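Local coordinates for nitronate monooxygenase family protein (PDB 4QIT) that oxidises alkyl nitronates, above all the toxin propionate 3-nitronate, with molecular oxygen and a bound flavin mononucleotide, in an oxidative denitrification, at residues Leu44-Thr50 with Pro71-Phe77; Arg132-Phe138 with Val154-Val160; Val148-Gln152 with Ala174-Ala178; Ile184-Gly188 with Trp331-Gly335. The protein carries 1 engineered substitution. All blocks are in the same frame, centred on the assembly; numbering follows the deposited sequence.

Contact 1: residues Leu44-Thr50 with Pro71-Phe77; sequences LGSIAIT and PFNVNLF. With FMN (flavin mononucleotide), chain C; NIE (nitroethane), chain D.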
# COMPACT_ATOMS: atom_id res chain seq x y z
N LEU A 44 -3.45 -12.25 -22.04
CA LEU A 44 -4.21 -13.37 -21.49
C LEU A 44 -5.53 -12.86 -20.94
O LEU A 44 -5.57 -12.22 -19.88
CB LEU A 44 -3.41 -14.07 -20.38
CG LEU A 44 -3.94 -15.41 -19.87
CD1 LEU A 44 -3.77 -16.48 -20.97
CD2 LEU A 44 -3.23 -15.83 -18.59
N GLY A 45 -6.62 -13.12 -21.66
CA GLY A 45 -7.94 -12.76 -21.19
C GLY A 45 -8.32 -13.69 -20.06
O GLY A 45 -7.78 -14.81 -19.95
N SER A 46 -9.24 -13.24 -19.20
CA SER A 46 -9.67 -14.05 -18.06
C SER A 46 -11.16 -13.98 -17.82
O SER A 46 -11.80 -12.95 -18.06
CB SER A 46 -8.94 -13.63 -16.77
OG SER A 46 -7.52 -13.61 -16.94
N ILE A 47 -11.72 -15.08 -17.33
CA ILE A 47 -13.08 -15.08 -16.79
C ILE A 47 -13.09 -15.68 -15.39
O ILE A 47 -12.20 -16.45 -15.02
CB ILE A 47 -14.10 -15.85 -17.66
CG1 ILE A 47 -13.65 -17.30 -17.89
CG2 ILE A 47 -14.34 -15.12 -18.99
CD1 ILE A 47 -14.67 -18.17 -18.64
N ALA A 48 -14.11 -15.30 -14.62
CA ALA A 48 -14.31 -15.80 -13.26
C ALA A 48 -15.58 -16.65 -13.25
O ALA A 48 -16.63 -16.22 -13.74
CB ALA A 48 -14.44 -14.62 -12.30
N ILE A 49 -15.50 -17.86 -12.69
CA ILE A 49 -16.54 -18.87 -12.83
C ILE A 49 -17.17 -19.26 -11.49
O ILE A 49 -18.17 -19.99 -11.45
CB ILE A 49 -15.93 -20.10 -13.59
CG1 ILE A 49 -16.52 -20.21 -14.99
CG2 ILE A 49 -15.92 -21.37 -12.78
CD1 ILE A 49 -16.40 -18.93 -15.72
N THR A 50 -16.62 -18.75 -10.40
CA THR A 50 -17.19 -19.02 -9.08
C THR A 50 -18.63 -18.49 -8.98
O THR A 50 -18.96 -17.45 -9.55
CB THR A 50 -16.30 -18.44 -7.95
OG1 THR A 50 -15.10 -19.22 -7.87
CG2 THR A 50 -17.02 -18.46 -6.60
N PRO A 71 -4.91 -18.64 -25.85
CA PRO A 71 -5.02 -19.02 -24.44
C PRO A 71 -5.81 -18.01 -23.62
O PRO A 71 -5.75 -16.82 -23.88
CB PRO A 71 -3.56 -18.99 -23.97
CG PRO A 71 -2.80 -19.39 -25.22
CD PRO A 71 -3.50 -18.64 -26.30
N PHE A 72 -6.55 -18.51 -22.64
CA PHE A 72 -7.23 -17.66 -21.66
C PHE A 72 -7.21 -18.33 -20.29
O PHE A 72 -6.84 -19.50 -20.16
CB PHE A 72 -8.65 -17.30 -22.11
CG PHE A 72 -9.55 -18.50 -22.31
CD1 PHE A 72 -9.60 -19.14 -23.54
CD2 PHE A 72 -10.34 -18.98 -21.28
CE1 PHE A 72 -10.42 -20.24 -23.74
CE2 PHE A 72 -11.17 -20.08 -21.47
CZ PHE A 72 -11.20 -20.71 -22.71
N ASN A 73 -7.63 -17.56 -19.29
CA ASN A 73 -7.49 -17.89 -17.88
C ASN A 73 -8.88 -18.02 -17.26
O ASN A 73 -9.76 -17.20 -17.50
CB ASN A 73 -6.68 -16.74 -17.23
CG ASN A 73 -6.61 -16.80 -15.71
OD1 ASN A 73 -6.63 -17.87 -15.09
ND2 ASN A 73 -6.48 -15.62 -15.10
N VAL A 74 -9.07 -19.10 -16.50
CA VAL A 74 -10.33 -19.35 -15.81
C VAL A 74 -10.08 -19.32 -14.31
O VAL A 74 -9.24 -20.07 -13.81
CB VAL A 74 -10.95 -20.69 -16.24
CG1 VAL A 74 -12.21 -20.97 -15.44
CG2 VAL A 74 -11.26 -20.65 -17.74
N ASN A 75 -10.79 -18.45 -13.60
CA ASN A 75 -10.51 -18.20 -12.19
C ASN A 75 -11.58 -18.76 -11.25
O ASN A 75 -12.78 -18.62 -11.51
CB ASN A 75 -10.34 -16.69 -11.99
CG ASN A 75 -10.06 -16.30 -10.55
OD1 ASN A 75 -10.98 -15.97 -9.80
ND2 ASN A 75 -8.79 -16.33 -10.17
N LEU A 76 -11.12 -19.37 -10.16
CA LEU A 76 -12.01 -19.90 -9.13
C LEU A 76 -11.59 -19.44 -7.75
O LEU A 76 -10.40 -19.42 -7.42
CB LEU A 76 -12.05 -21.44 -9.18
CG LEU A 76 -12.60 -22.02 -10.49
CD1 LEU A 76 -11.49 -22.29 -11.49
CD2 LEU A 76 -13.44 -23.28 -10.24
N PHE A 77 -12.57 -19.09 -6.92
CA PHE A 77 -12.29 -18.78 -5.53
C PHE A 77 -11.98 -20.06 -4.77
O PHE A 77 -12.61 -21.10 -5.00
CB PHE A 77 -13.49 -18.09 -4.87
CG PHE A 77 -13.84 -16.75 -5.47
CD1 PHE A 77 -13.03 -16.16 -6.43
CD2 PHE A 77 -14.97 -16.08 -5.03
CE1 PHE A 77 -13.37 -14.93 -6.97
CE2 PHE A 77 -15.31 -14.85 -5.55
CZ PHE A 77 -14.51 -14.27 -6.53
N1 FMN C . -9.65 -11.47 -8.43
C2 FMN C . -10.08 -12.79 -8.42
O2 FMN C . -9.28 -13.67 -8.12
N3 FMN C . -11.37 -13.13 -8.75
C4 FMN C . -12.25 -12.13 -9.08
O4 FMN C . -13.42 -12.38 -9.37
C4A FMN C . -11.83 -10.81 -9.08
N5 FMN C . -12.75 -9.84 -9.41
C5A FMN C . -12.37 -8.52 -9.44
C6 FMN C . -13.32 -7.57 -9.79
C7 FMN C . -12.99 -6.23 -9.86
C7M FMN C . -14.08 -5.27 -10.26
C8 FMN C . -11.70 -5.83 -9.54
C8M FMN C . -11.33 -4.37 -9.59
C9 FMN C . -10.74 -6.78 -9.19
C9A FMN C . -11.07 -8.14 -9.14
N10 FMN C . -10.14 -9.12 -8.79
C10 FMN C . -10.53 -10.46 -8.76
C1' FMN C . -8.73 -8.74 -8.43
C2' FMN C . -7.76 -8.79 -9.60
O2' FMN C . -7.45 -10.13 -9.88
C3' FMN C . -6.46 -8.07 -9.27
O3' FMN C . -5.96 -8.42 -8.00
C4' FMN C . -6.75 -6.59 -9.26
O4' FMN C . -7.71 -6.28 -10.25
C5' FMN C . -5.47 -5.84 -9.57
O5' FMN C . -5.72 -4.53 -9.15
P FMN C . -6.02 -3.36 -10.19
O1P FMN C . -5.46 -3.74 -11.54
O2P FMN C . -5.42 -2.11 -9.62
O3P FMN C . -7.51 -3.28 -10.26
N3 NIE D . -14.10 -9.07 -6.31
C1 NIE D . -13.99 -11.27 -5.44
C2 NIE D . -14.74 -10.33 -6.36
O4 NIE D . -12.87 -9.02 -6.40
O5 NIE D . -14.77 -8.01 -5.79
O HOH W 1 -14.21 -16.85 -9.80
O HOH W 2 -14.94 -21.62 -6.63

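Contact 2: residues Arg132-Phe138 with Val154-Val160; sequences RPAAVSF and VGIRVLV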
# COMPACT_ATOMS: atom_id res chain seq x y z
N ARG A 132 -10.03 -28.12 -20.22
CA ARG A 132 -8.62 -27.74 -20.37
C ARG A 132 -8.37 -26.32 -20.88
O ARG A 132 -7.78 -26.14 -21.95
CB ARG A 132 -7.89 -28.75 -21.26
CG ARG A 132 -8.04 -30.19 -20.79
CD ARG A 132 -7.26 -31.17 -21.65
NE ARG A 132 -7.72 -32.54 -21.42
CZ ARG A 132 -6.98 -33.63 -21.60
NH1 ARG A 132 -5.72 -33.53 -22.01
NH2 ARG A 132 -7.51 -34.83 -21.37
N PRO A 133 -8.80 -25.31 -20.12
CA PRO A 133 -8.38 -23.95 -20.48
C PRO A 133 -6.87 -23.85 -20.31
O PRO A 133 -6.29 -24.62 -19.54
CB PRO A 133 -9.11 -23.08 -19.45
CG PRO A 133 -9.35 -23.98 -18.28
CD PRO A 133 -9.56 -25.35 -18.86
N ALA A 134 -6.23 -22.93 -21.01
CA ALA A 134 -4.77 -22.81 -20.94
C ALA A 134 -4.29 -22.50 -19.53
O ALA A 134 -3.23 -22.98 -19.11
CB ALA A 134 -4.28 -21.76 -21.92
N ALA A 135 -5.05 -21.68 -18.80
CA ALA A 135 -4.68 -21.35 -17.43
C ALA A 135 -5.86 -21.43 -16.48
O ALA A 135 -6.99 -21.08 -16.84
CB ALA A 135 -4.05 -19.97 -17.37
N VAL A 136 -5.61 -21.92 -15.28
CA VAL A 136 -6.58 -21.87 -14.20
C VAL A 136 -5.96 -21.13 -13.01
O VAL A 136 -4.83 -21.43 -12.62
CB VAL A 136 -7.04 -23.28 -13.77
CG1 VAL A 136 -7.88 -23.22 -12.48
CG2 VAL A 136 -7.83 -23.95 -14.89
N SER A 137 -6.68 -20.15 -12.47
CA SER A 137 -6.17 -19.35 -11.37
C SER A 137 -7.05 -19.49 -10.13
O SER A 137 -8.26 -19.75 -10.24
CB SER A 137 -6.08 -17.88 -11.78
OG SER A 137 -5.01 -17.66 -12.67
N PHE A 138 -6.45 -19.30 -8.96
CA PHE A 138 -7.15 -19.42 -7.69
C PHE A 138 -6.94 -18.20 -6.82
O PHE A 138 -5.84 -17.63 -6.78
CB PHE A 138 -6.69 -20.68 -6.94
CG PHE A 138 -7.01 -21.94 -7.68
CD1 PHE A 138 -8.29 -22.46 -7.66
CD2 PHE A 138 -6.03 -22.60 -8.43
CE1 PHE A 138 -8.61 -23.63 -8.35
CE2 PHE A 138 -6.33 -23.77 -9.12
CZ PHE A 138 -7.62 -24.29 -9.09
N VAL A 154 -2.91 -32.37 -17.53
CA VAL A 154 -3.57 -32.21 -18.82
C VAL A 154 -3.15 -30.90 -19.50
O VAL A 154 -3.81 -30.43 -20.43
CB VAL A 154 -5.11 -32.30 -18.71
CG1 VAL A 154 -5.54 -33.69 -18.24
CG2 VAL A 154 -5.65 -31.24 -17.77
N GLY A 155 -2.04 -30.33 -19.04
CA GLY A 155 -1.41 -29.22 -19.73
C GLY A 155 -1.77 -27.83 -19.24
O GLY A 155 -1.24 -26.84 -19.74
N ILE A 156 -2.66 -27.75 -18.25
CA ILE A 156 -3.10 -26.46 -17.71
C ILE A 156 -2.01 -25.79 -16.86
O ILE A 156 -1.37 -26.43 -16.03
CB ILE A 156 -4.37 -26.64 -16.85
CG1 ILE A 156 -5.48 -27.31 -17.67
CG2 ILE A 156 -4.83 -25.30 -16.26
CD1 ILE A 156 -6.63 -27.83 -16.83
N ARG A 157 -1.79 -24.48 -17.08
CA ARG A 157 -0.91 -23.71 -16.21
C ARG A 157 -1.72 -23.20 -15.02
O ARG A 157 -2.83 -22.71 -15.20
CB ARG A 157 -0.31 -22.52 -16.95
CG ARG A 157 0.43 -22.88 -18.23
CD ARG A 157 1.56 -23.84 -17.98
NE ARG A 157 2.39 -24.00 -19.17
CZ ARG A 157 3.23 -25.01 -19.37
NH1 ARG A 157 3.34 -25.97 -18.46
NH2 ARG A 157 3.95 -25.06 -20.48
N VAL A 158 -1.16 -23.30 -13.81
CA VAL A 158 -1.89 -22.94 -12.60
C VAL A 158 -1.29 -21.73 -11.90
O VAL A 158 -0.09 -21.71 -11.57
CB VAL A 158 -1.95 -24.11 -11.59
CG1 VAL A 158 -2.63 -23.68 -10.29
CG2 VAL A 158 -2.68 -25.31 -12.21
N LEU A 159 -2.12 -20.70 -11.69
CA LEU A 159 -1.69 -19.50 -10.98
C LEU A 159 -2.44 -19.40 -9.66
O LEU A 159 -3.61 -19.79 -9.58
CB LEU A 159 -2.00 -18.24 -11.79
CG LEU A 159 -1.56 -18.10 -13.25
CD1 LEU A 159 -1.42 -16.63 -13.60
CD2 LEU A 159 -0.28 -18.85 -13.56
N VAL A 160 -1.78 -18.87 -8.63
CA VAL A 160 -2.46 -18.58 -7.37
C VAL A 160 -2.06 -17.19 -6.88
O VAL A 160 -0.89 -16.82 -6.94
CB VAL A 160 -2.14 -19.63 -6.27
CG1 VAL A 160 -2.96 -19.36 -5.01
CG2 VAL A 160 -2.40 -21.05 -6.76
O HOH W 3 -1.57 -24.26 -20.81

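Contact 3: residues Val148-Gln152 with Ala174-Ala178; sequences VRALQ and AGADA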
# COMPACT_ATOMS: atom_id res chain seq x y z
N VAL A 148 -3.68 -29.43 -7.96
CA VAL A 148 -2.85 -28.61 -8.83
C VAL A 148 -2.15 -29.50 -9.85
O VAL A 148 -2.12 -29.19 -11.04
CB VAL A 148 -1.79 -27.83 -8.03
CG1 VAL A 148 -0.84 -27.09 -8.97
CG2 VAL A 148 -2.45 -26.86 -7.05
N ARG A 149 -1.61 -30.63 -9.38
CA ARG A 149 -0.95 -31.60 -10.25
C ARG A 149 -1.88 -32.19 -11.31
O ARG A 149 -1.49 -32.37 -12.46
CB ARG A 149 -0.37 -32.74 -9.41
CG ARG A 149 0.85 -32.35 -8.60
CD ARG A 149 2.00 -31.90 -9.48
NE ARG A 149 3.12 -31.40 -8.69
CZ ARG A 149 4.14 -30.71 -9.20
NH1 ARG A 149 4.18 -30.45 -10.50
NH2 ARG A 149 5.12 -30.29 -8.42
N ALA A 150 -3.11 -32.50 -10.91
CA ALA A 150 -4.09 -33.06 -11.83
C ALA A 150 -4.37 -32.11 -13.00
O ALA A 150 -4.47 -32.54 -14.15
CB ALA A 150 -5.37 -33.40 -11.10
N LEU A 151 -4.49 -30.82 -12.69
CA LEU A 151 -4.68 -29.81 -13.73
C LEU A 151 -3.47 -29.73 -14.65
O LEU A 151 -3.59 -29.66 -15.87
CB LEU A 151 -4.95 -28.44 -13.09
CG LEU A 151 -6.26 -28.30 -12.32
CD1 LEU A 151 -6.21 -27.11 -11.36
CD2 LEU A 151 -7.42 -28.15 -13.28
N GLN A 152 -2.28 -29.75 -14.05
CA GLN A 152 -1.04 -29.66 -14.81
C GLN A 152 -0.84 -30.88 -15.70
O GLN A 152 -0.26 -30.78 -16.78
CB GLN A 152 0.14 -29.45 -13.86
CG GLN A 152 0.14 -28.05 -13.21
CD GLN A 152 1.06 -27.94 -12.00
OE1 GLN A 152 1.26 -28.90 -11.26
NE2 GLN A 152 1.61 -26.74 -11.79
N ALA A 174 2.23 -25.68 -3.07
CA ALA A 174 1.09 -26.25 -3.78
C ALA A 174 1.48 -26.68 -5.19
O ALA A 174 0.73 -27.38 -5.87
CB ALA A 174 -0.04 -25.23 -3.83
N GLY A 175 2.65 -26.24 -5.64
CA GLY A 175 3.16 -26.64 -6.94
C GLY A 175 2.73 -25.78 -8.12
O GLY A 175 2.87 -26.19 -9.27
N ALA A 176 2.22 -24.58 -7.85
CA ALA A 176 1.73 -23.70 -8.91
C ALA A 176 2.83 -23.29 -9.90
O ALA A 176 4.02 -23.30 -9.56
CB ALA A 176 1.06 -22.45 -8.31
N ASP A 177 2.42 -22.93 -11.11
CA ASP A 177 3.34 -22.45 -12.13
C ASP A 177 3.75 -20.99 -11.94
O ASP A 177 4.81 -20.58 -12.41
CB ASP A 177 2.72 -22.63 -13.51
CG ASP A 177 2.47 -24.09 -13.85
OD1 ASP A 177 3.44 -24.78 -14.22
OD2 ASP A 177 1.31 -24.55 -13.76
N ALA A 178 2.90 -20.20 -11.29
CA ALA A 178 3.20 -18.79 -11.05
C ALA A 178 2.40 -18.24 -9.89
O ALA A 178 1.33 -18.76 -9.56
CB ALA A 178 2.96 -17.96 -12.31

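Contact 4: residues Ile184-Gly188 with Trp331-Gly335; sequences IEAGG and WAGQG. With FMN (flavin mononucleotide), chain C; NIE (nitroethane), chain D.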
# COMPACT_ATOMS: atom_id res chain seq x y z
N ILE A 184 -1.51 -3.97 -2.04
CA ILE A 184 -2.61 -3.28 -1.37
C ILE A 184 -3.39 -2.38 -2.34
O ILE A 184 -4.58 -2.14 -2.14
CB ILE A 184 -2.11 -2.47 -0.13
CG1 ILE A 184 -3.26 -2.15 0.84
CG2 ILE A 184 -1.42 -1.20 -0.55
CD1 ILE A 184 -4.02 -3.35 1.34
N GLU A 185 -2.72 -1.94 -3.41
CA GLU A 185 -3.35 -1.10 -4.44
C GLU A 185 -4.53 -1.76 -5.13
O GLU A 185 -5.40 -1.07 -5.68
CB GLU A 185 -2.33 -0.77 -5.53
CG GLU A 185 -1.31 0.31 -5.18
CD GLU A 185 -0.02 -0.21 -4.58
OE1 GLU A 185 -0.01 -1.24 -3.87
OE2 GLU A 185 1.02 0.45 -4.81
N ALA A 186 -4.54 -3.10 -5.16
CA ALA A 186 -5.47 -3.82 -6.02
C ALA A 186 -6.92 -3.55 -5.71
O ALA A 186 -7.31 -3.38 -4.55
CB ALA A 186 -5.21 -5.31 -5.96
N GLY A 187 -7.73 -3.53 -6.76
CA GLY A 187 -9.16 -3.46 -6.61
C GLY A 187 -9.79 -4.81 -6.30
O GLY A 187 -9.20 -5.87 -6.52
N GLY A 188 -11.02 -4.78 -5.80
CA GLY A 188 -11.76 -6.01 -5.52
C GLY A 188 -11.28 -6.70 -4.26
O GLY A 188 -10.66 -6.08 -3.39
N TRP A 331 -15.97 -2.00 -7.65
CA TRP A 331 -14.58 -2.26 -7.29
C TRP A 331 -13.60 -1.47 -8.16
O TRP A 331 -13.81 -1.27 -9.35
CB TRP A 331 -14.29 -3.76 -7.39
CG TRP A 331 -15.27 -4.65 -6.67
CD1 TRP A 331 -16.03 -5.64 -7.23
CD2 TRP A 331 -15.60 -4.63 -5.28
NE1 TRP A 331 -16.80 -6.25 -6.26
CE2 TRP A 331 -16.56 -5.65 -5.06
CE3 TRP A 331 -15.18 -3.85 -4.20
CZ2 TRP A 331 -17.09 -5.90 -3.79
CZ3 TRP A 331 -15.72 -4.11 -2.94
CH2 TRP A 331 -16.66 -5.13 -2.75
N ALA A 332 -12.51 -1.03 -7.55
CA ALA A 332 -11.50 -0.24 -8.24
C ALA A 332 -10.23 -0.21 -7.41
O ALA A 332 -10.29 -0.14 -6.18
CB ALA A 332 -12.01 1.19 -8.48
N GLY A 333 -9.08 -0.26 -8.09
CA GLY A 333 -7.78 -0.18 -7.46
C GLY A 333 -7.33 1.26 -7.25
O GLY A 333 -8.00 2.21 -7.68
N GLN A 334 -6.17 1.43 -6.62
CA GLN A 334 -5.71 2.76 -6.25
C GLN A 334 -5.20 3.57 -7.44
O GLN A 334 -4.92 4.76 -7.30
CB GLN A 334 -4.66 2.67 -5.13
CG GLN A 334 -5.25 2.22 -3.79
CD GLN A 334 -4.22 2.18 -2.68
OE1 GLN A 334 -3.04 1.95 -2.93
NE2 GLN A 334 -4.66 2.44 -1.45
N GLY A 335 -5.12 2.95 -8.61
CA GLY A 335 -4.84 3.69 -9.84
C GLY A 335 -6.08 4.11 -10.60
O GLY A 335 -5.98 4.49 -11.77
N1 FMN C . -9.65 -11.47 -8.43
C2 FMN C . -10.08 -12.79 -8.42
O2 FMN C . -9.28 -13.67 -8.12
N3 FMN C . -11.37 -13.13 -8.75
C4 FMN C . -12.25 -12.13 -9.08
O4 FMN C . -13.42 -12.38 -9.37
C4A FMN C . -11.83 -10.81 -9.08
N5 FMN C . -12.75 -9.84 -9.41
C5A FMN C . -12.37 -8.52 -9.44
C6 FMN C . -13.32 -7.57 -9.79
C7 FMN C . -12.99 -6.23 -9.86
C7M FMN C . -14.08 -5.27 -10.26
C8 FMN C . -11.70 -5.83 -9.54
C8M FMN C . -11.33 -4.37 -9.59
C9 FMN C . -10.74 -6.78 -9.19
C9A FMN C . -11.07 -8.14 -9.14
N10 FMN C . -10.14 -9.12 -8.79
C10 FMN C . -10.53 -10.46 -8.76
C1' FMN C . -8.73 -8.74 -8.43
C2' FMN C . -7.76 -8.79 -9.60
O2' FMN C . -7.45 -10.13 -9.88
C3' FMN C . -6.46 -8.07 -9.27
O3' FMN C . -5.96 -8.42 -8.00
C4' FMN C . -6.75 -6.59 -9.26
O4' FMN C . -7.71 -6.28 -10.25
C5' FMN C . -5.47 -5.84 -9.57
O5' FMN C . -5.72 -4.53 -9.15
P FMN C . -6.02 -3.36 -10.19
O1P FMN C . -5.46 -3.74 -11.54
O2P FMN C . -5.42 -2.11 -9.62
O3P FMN C . -7.51 -3.28 -10.26
N3 NIE D . -14.10 -9.07 -6.31
C1 NIE D . -13.99 -11.27 -5.44
C2 NIE D . -14.74 -10.33 -6.36
O4 NIE D . -12.87 -9.02 -6.40
O5 NIE D . -14.77 -8.01 -5.79

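Contact 1: residues Leu44-Thr50 with Pro71-Phe77
Asn73, Thr50 and Ile47 carry this join between two parallel strands. Asn73 CB rests 3.8 Å from Leu44 CD2, and CG, anti to the backbone N (chi1 171°), directs the amide toward Ser46. Its ND2 donates to Ser46 OG at 2.9 Å, the hydroxyl lying somewhat off the amide plane. Buried amides need partners on both ends, and OD1 finds Ser137 OG on the next strand, while Ser46 OG also binds Gln23 O. Ile47, on the other side of the sheet, lies alongside Val74 and points the same way, Ile47 CG1 being 4.1 Å from Val74 CG2; its branched, apolar chain suits the layer under helix 54-65. Thr50 does two jobs beyond the strand end. OG1 accepts a nearly straight bond from Phe77 N (2.7 Å, 171°) where strand pairing has stopped, and CB sits over a face of the Phe77 ring, 4.1 Å from its centroid. The two contacts would steady the ring, whose CZ lies 3.2 Å from nitroethane C1, and Asn75 OD1 accepts from flavin N3 at 3.1 Å. Such neighbouring strands, linked through helix 54-65, form a beta-alpha-beta unit of the TIM barrel, with the flavin at the C-terminal strand ends.

Contact 2: residues Arg132-Phe138 with Val154-Val160
Ile156 fits into the bend before the first strand: its CG2 meets Val136 CG2 at 3.6 Å while CG1 lies 3.4 Å from Pro133 O. The first torsion (chi1 -57°) turns CG1 to that carbonyl and puts CG2 anti to the backbone N, on the Val136 side, a double use for which isoleucine is well shaped. Farther out, Val154 lies under the guanidinium of Arg132, Val154 CG1 3.7 Å from Arg132 CZ and over the centre of the flat group, an apolar cover on one face. At the other end the Phe138 ring presents its edge to Val158, Phe138 CE2 to Val158 CG1 3.9 Å. Four backbone bonds stitch the pair together, among them Val136 N to Arg157 O at 2.9 Å. This is the parallel pairing of strands 135-139 and 157-162, joined by helix 145-153 in one beta-alpha-beta unit of the barrel. Behind the first shell, Leu151 of that helix backs Ile156, Val158 and Phe138. Helix 145-153 ends in a Schellman motif, in which Gly155 takes the positive phi of the C-prime position, and Ile156 N bonds to Leu151 O. Arg157 bends away at chi2, and its NE reaches Leu14 O.

Contact 3: residues Val148-Gln152 with Ala174-Ala178
Gln152 spans from helix 145-153 to the loop that leads into strand 178-182, a contact between successive beta-alpha units on the outer layer of the TIM barrel. CB leaves the helix on the side facing the loop. The first torsion then sets CG anti to the carbonyl carbon (chi1 -70°), where it lies 3.7 Å from Asp177 OD2; the side chain also brushes Val158 of the intervening strand. Beyond CG the chain is extended, carrying CD to 3.7 Å from Gly175 O. The tip nitrogen has two N-H groups and spends both across the contact: NE2 donates to Gly175 O at 2.9 Å and to Asp177 OD2 at 3.0 Å, the latter bond almost straight (172°). Both acceptors lie in the amide plane, so together they fix its rotation. The carboxylate is turned 71° from the amide, and NE2 meets OD2 from above the carboxylate plane. The same OD2 also accepts from Val158 N, and two donors would favour a charged carboxylate. A glutamine suits this place because it reaches across with a neutral double donor. Gly175 is the glycine with positive phi in the Schellman motif that ends helix 165-173; lacking a side chain, it can turn there and lie close to helix 145-153. Beside it Val148 CG2 packs on Ala174 CB at 4.3 Å. The branched tip of Val148 also blankets Ala174 O, buried with no polar partner in the model: Val148 CB is 3.3 Å from that oxygen, CG2 3.4 Å and CG1 3.5 Å.

Contact 4: residues Ile184-Gly188 with Trp331-Gly335
Glycine meets glycine here: the CA atoms of Gly187 and Gly333 come within 3.7 Å, with main chain pressed on main chain where no side chain could fit. The two loops run in roughly opposite directions, and one bond ties them, Gln334 N to Glu185 O at 2.8 Å, with the donor in the carbonyl plane. Beside it the side chains of Glu185 and Gln334 cross at about a right angle, and Glu185 CG lies 3.3 Å from Gln334 OE1. Their polar ends look elsewhere: Glu185 OE1 to Thr204 N, and the Gln334 amide to Ala201 and Gly203 of the second subunit. At the other end Gly188, also bare, lets its CA lie 3.7 Å above the plane of the Trp331 indole, offset toward the rim. O5 of the bound nitroethane lies over the indole face, nearest Trp331 NE1 at 2.7 Å, a close approach from above the ring; the ligand's hydrogen bond goes to Ser189 N. Flavin C7M meets the ring edge. Gly187 N donates to flavin O5' at 3.3 Å, and Gly333 CA packs 3.7 Å from flavin O2P. The contact thus adds one main-chain N-H and close glycine packing to a flavin tail with further partners elsewhere, Thr246 among them.

Contacts 1 and 2 belong to the same parallel barrel sheet, their centres about 9 Å apart, and strands 72-77 and 135-139 pair directly between them. Contact 3 lies about 8 Å from contact 2, centre to centre, and the two interlock along the chain: helix 145-153 links the strands of contact 2, while the loop of contact 3 leads to the next strand, 178-182. Contact 1 closes before either opens. Contact 4 comes last and joins distant parts of the chain, with its centre about 27 Å from that of contact 3. Contacts 1 and 4, centres about 19 Å apart, both touch FMN and nitroethane, reaching the flavin from its pyrimidine side and from its dimethylbenzene and phosphate side.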